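Local structure of uncharacterized protein XCC1541 (2QJW) at residues S3-F13 against P75-G84. The protein is of unknown specific function but probably acts as a hydrolase of the alpha/beta-hydrolase superfamily. Residues are numbered along the deposited sequence; the frame is centred on the assembly and turned at random.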
loop_
_atom_site.group_PDB
_atom_site.type_symbol
_atom_site.label_atom_id
_atom_site.label_comp_id
_atom_site.label_asym_id
_atom_site.label_seq_id
_atom_site.Cartn_x
_atom_site.Cartn_y
_atom_site.Cartn_z
ATOM N N SER A 3 -17.054 18.488 15.042
ATOM C CA SER A 3 -15.817 17.742 14.775
ATOM C C SER A 3 -15.975 16.774 13.640
ATOM O O SER A 3 -16.980 16.085 13.550
ATOM C CB SER A 3 -15.424 16.951 16.007
ATOM O OG SER A 3 -14.325 16.057 15.698
ATOM N N ARG A 4 -14.952 16.693 12.819
ATOM C CA ARG A 4 -14.949 15.755 11.701
ATOM C C ARG A 4 -15.076 14.298 12.189
ATOM O O ARG A 4 -15.514 13.429 11.442
ATOM C CB ARG A 4 -13.693 15.898 10.893
ATOM C CG ARG A 4 -12.383 15.596 11.578
ATOM C CD ARG A 4 -11.219 16.128 10.805
ATOM N NE ARG A 4 -11.035 17.568 11.140
ATOM C CZ ARG A 4 -10.285 18.413 10.460
ATOM N NH1 ARG A 4 -9.626 18.021 9.401
ATOM N NH2 ARG A 4 -10.153 19.686 10.919
ATOM N N GLY A 5 -14.608 14.023 13.390
ATOM C CA GLY A 5 -14.840 12.690 13.967
ATOM C C GLY A 5 -13.801 12.252 14.931
ATOM O O GLY A 5 -12.890 13.001 15.224
ATOM N N HIS A 6 -13.978 11.005 15.373
ATOM C CA HIS A 6 -13.199 10.399 16.440
ATOM C C HIS A 6 -12.597 9.063 16.021
ATOM O O HIS A 6 -13.282 8.245 15.412
ATOM C CB HIS A 6 -14.147 10.114 17.571
ATOM C CG HIS A 6 -13.509 9.671 18.844
ATOM N ND1 HIS A 6 -12.657 10.479 19.563
ATOM C CD2 HIS A 6 -13.628 8.510 19.544
ATOM C CE1 HIS A 6 -12.307 9.842 20.663
ATOM N NE2 HIS A 6 -12.882 8.649 20.675
ATOM N N CYS A 7 -11.330 8.864 16.379
ATOM C CA CYS A 7 -10.624 7.589 16.117
ATOM C C CYS A 7 -10.426 6.804 17.408
ATOM O O CYS A 7 -10.019 7.368 18.417
ATOM C CB CYS A 7 -9.265 7.847 15.519
ATOM S SG CYS A 7 -9.273 8.621 13.926
ATOM N N ILE A 8 -10.814 5.530 17.387
ATOM C CA ILE A 8 -10.563 4.627 18.526
ATOM C C ILE A 8 -9.496 3.672 18.068
ATOM O O ILE A 8 -9.678 2.993 17.080
ATOM C CB ILE A 8 -11.805 3.911 19.000
ATOM C CG1 ILE A 8 -12.925 4.893 19.365
ATOM C CG2 ILE A 8 -11.391 2.994 20.208
ATOM C CD1 ILE A 8 -14.277 4.361 19.569
ATOM N N LEU A 9 -8.337 3.671 18.737
ATOM C CA LEU A 9 -7.119 2.955 18.328
ATOM C C LEU A 9 -6.867 1.832 19.322
ATOM O O LEU A 9 -6.596 2.120 20.496
ATOM C CB LEU A 9 -5.951 3.925 18.334
ATOM C CG LEU A 9 -6.284 5.249 17.628
ATOM C CD1 LEU A 9 -5.183 6.216 17.906
ATOM C CD2 LEU A 9 -6.550 5.036 16.117
ATOM N N ALA A 10 -6.984 0.564 18.902
ATOM C CA ALA A 10 -6.914 -0.595 19.808
ATOM C C ALA A 10 -5.608 -1.350 19.720
ATOM O O ALA A 10 -5.272 -1.910 18.675
ATOM C CB ALA A 10 -8.042 -1.529 19.458
ATOM N N HIS A 11 -4.903 -1.348 20.830
ATOM C CA HIS A 11 -3.625 -2.036 20.936
ATOM C C HIS A 11 -3.720 -3.547 20.870
ATOM O O HIS A 11 -4.763 -4.127 21.109
ATOM C CB HIS A 11 -2.900 -1.572 22.207
ATOM C CG HIS A 11 -3.433 -2.136 23.505
ATOM N ND1 HIS A 11 -3.268 -3.462 23.900
ATOM C CD2 HIS A 11 -4.161 -1.548 24.476
ATOM C CE1 HIS A 11 -3.856 -3.634 25.079
ATOM N NE2 HIS A 11 -4.418 -2.496 25.441
ATOM N N GLY A 12 -2.596 -4.187 20.498
ATOM C CA GLY A 12 -2.531 -5.627 20.382
ATOM C C GLY A 12 -2.393 -6.341 21.722
ATOM O O GLY A 12 -2.256 -5.715 22.782
ATOM N N PHE A 13 -2.346 -7.659 21.629
ATOM C CA PHE A 13 -2.266 -8.519 22.791
ATOM C C PHE A 13 -0.978 -8.280 23.563
ATOM O O PHE A 13 0.113 -8.192 22.991
ATOM C CB PHE A 13 -2.374 -9.988 22.363
ATOM C CG PHE A 13 -2.283 -10.963 23.502
ATOM C CD1 PHE A 13 -3.320 -11.078 24.403
ATOM C CD2 PHE A 13 -1.180 -11.773 23.656
ATOM C CE1 PHE A 13 -3.257 -12.009 25.429
ATOM C CE2 PHE A 13 -1.110 -12.700 24.691
ATOM C CZ PHE A 13 -2.145 -12.800 25.587
ATOM N N PRO A 75 -18.975 10.873 13.718
ATOM C CA PRO A 75 -18.375 9.722 13.035
ATOM C C PRO A 75 -17.232 9.128 13.856
ATOM O O PRO A 75 -16.521 9.822 14.601
ATOM C CB PRO A 75 -17.826 10.300 11.738
ATOM C CG PRO A 75 -18.593 11.620 11.552
ATOM C CD PRO A 75 -18.799 12.115 12.950
ATOM N N VAL A 76 -17.076 7.821 13.648
ATOM C CA VAL A 76 -16.023 7.037 14.323
ATOM C C VAL A 76 -15.262 6.203 13.309
ATOM O O VAL A 76 -15.848 5.470 12.519
ATOM C CB VAL A 76 -16.617 6.105 15.358
ATOM C CG1 VAL A 76 -15.507 5.252 16.012
ATOM C CG2 VAL A 76 -17.388 6.926 16.414
ATOM N N VAL A 77 -13.935 6.286 13.416
ATOM C CA VAL A 77 -12.993 5.407 12.723
ATOM C C VAL A 77 -12.378 4.457 13.750
ATOM O O VAL A 77 -11.922 4.914 14.826
ATOM C CB VAL A 77 -11.895 6.210 11.989
ATOM C CG1 VAL A 77 -10.791 5.344 11.478
ATOM C CG2 VAL A 77 -12.545 7.041 10.867
ATOM N N LEU A 78 -12.397 3.145 13.439
ATOM C CA LEU A 78 -11.775 2.144 14.318
ATOM C C LEU A 78 -10.504 1.669 13.680
ATOM O O LEU A 78 -10.411 1.459 12.473
ATOM C CB LEU A 78 -12.691 0.958 14.509
ATOM C CG LEU A 78 -14.052 1.316 15.099
ATOM C CD1 LEU A 78 -14.910 0.056 15.189
ATOM C CD2 LEU A 78 -13.925 1.967 16.456
ATOM N N ALA A 79 -9.459 1.539 14.503
ATOM C CA ALA A 79 -8.150 1.091 14.012
ATOM C C ALA A 79 -7.553 0.220 15.030
ATOM O O ALA A 79 -7.896 0.297 16.222
ATOM C CB ALA A 79 -7.248 2.246 13.783
ATOM N N GLY A 80 -6.608 -0.599 14.620
ATOM C CA GLY A 80 -5.910 -1.424 15.578
ATOM C C GLY A 80 -4.680 -2.074 15.023
ATOM O O GLY A 80 -4.319 -1.899 13.866
ATOM N N SER A 81 -4.055 -2.854 15.909
ATOM C CA SER A 81 -2.942 -3.729 15.560
ATOM C C SER A 81 -3.245 -5.140 16.069
ATOM O O SER A 81 -3.624 -5.272 17.222
ATOM C CB SER A 81 -1.651 -3.242 16.174
ATOM O OG SER A 81 -0.603 -4.123 15.821
ATOM N N SER A 82 -3.091 -6.150 15.203
ATOM C CA SER A 82 -3.198 -7.588 15.584
ATOM C C SER A 82 -4.526 -7.848 16.324
ATOM O O SER A 82 -5.584 -7.640 15.736
ATOM C CB SER A 82 -1.922 -8.008 16.331
ATOM O OG SER A 82 -1.919 -9.451 16.318
ATOM N N LEU A 83 -4.494 -8.312 17.584
ATOM C CA LEU A 83 -5.750 -8.561 18.296
ATOM C C LEU A 83 -6.651 -7.323 18.281
ATOM O O LEU A 83 -7.866 -7.441 18.206
ATOM C CB LEU A 83 -5.482 -9.007 19.715
ATOM C CG LEU A 83 -6.706 -9.430 20.539
ATOM C CD1 LEU A 83 -7.538 -10.492 19.860
ATOM C CD2 LEU A 83 -6.244 -9.876 21.941
ATOM N N GLY A 84 -6.009 -6.150 18.349
ATOM C CA GLY A 84 -6.745 -4.878 18.274
ATOM C C GLY A 84 -7.438 -4.702 16.963
ATOM O O GLY A 84 -8.540 -4.139 16.905
HETATM O O HOH W 1 -2.104 -9.060 19.186
#
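Strands 6-10 and 76-81 are neighbouring parallel strands of an alpha/beta-hydrolase sheet, and strand 76-81 runs into what is probably the nucleophile elbow, a Gly-x-Ser-x-Gly turn with Gly80, Ser82 and Gly84 at its signature positions. Six backbone hydrogen bonds join segments 3-13 and 75-84, from His6 N to Pro75 O (2.9 Å) at one end to the longer Ser81 N to Ala10 O (3.2 Å) at the other. On one face of the sheet Ile8 lies alongside Leu78, its CB 3.8 Å from Leu78 CD2. With CG1 beside its own backbone N (chi1 -56°), Ile8 also carries CD1 back to Val76 CG1, 3.9 Å away. The other face pairs Leu9 CD2 with Ala79 CB (3.7 Å) and, more loosely, Cys7 SG with Val77 CB. Past the strands, Gly84 CA comes to 3.3 Å from Ala10 O in a CA-H...O contact, setting the first turn of helix 83-92 close against the end of strand 6-10. Ser82, with a positive phi of 53°, has the strained backbone expected of an elbow nucleophile, and its side chain touches His156, consistent with a Ser-His-Asp triad completed by Asp130. Beside it, one water accepts from both Phe13 N (2.8 Å) and Leu83 N (3.0 Å), an arrangement consistent with the oxyanion hole, occupied here by water, while Leu83 CD2 packs obliquely against Phe13. His11 ND1 donates to Gly12 O and His11 NE2 is hydrogen-bonded to Phe41 N, so both ring nitrogens are engaged and the ring's rotation is fixed. Helix 20-31 covers the face bearing Cys7, Leu9 and Ala79, helix 56-71 packs on Ile8 and Val76, and strands 35-37 and 99-103 flank the pair within the sheet.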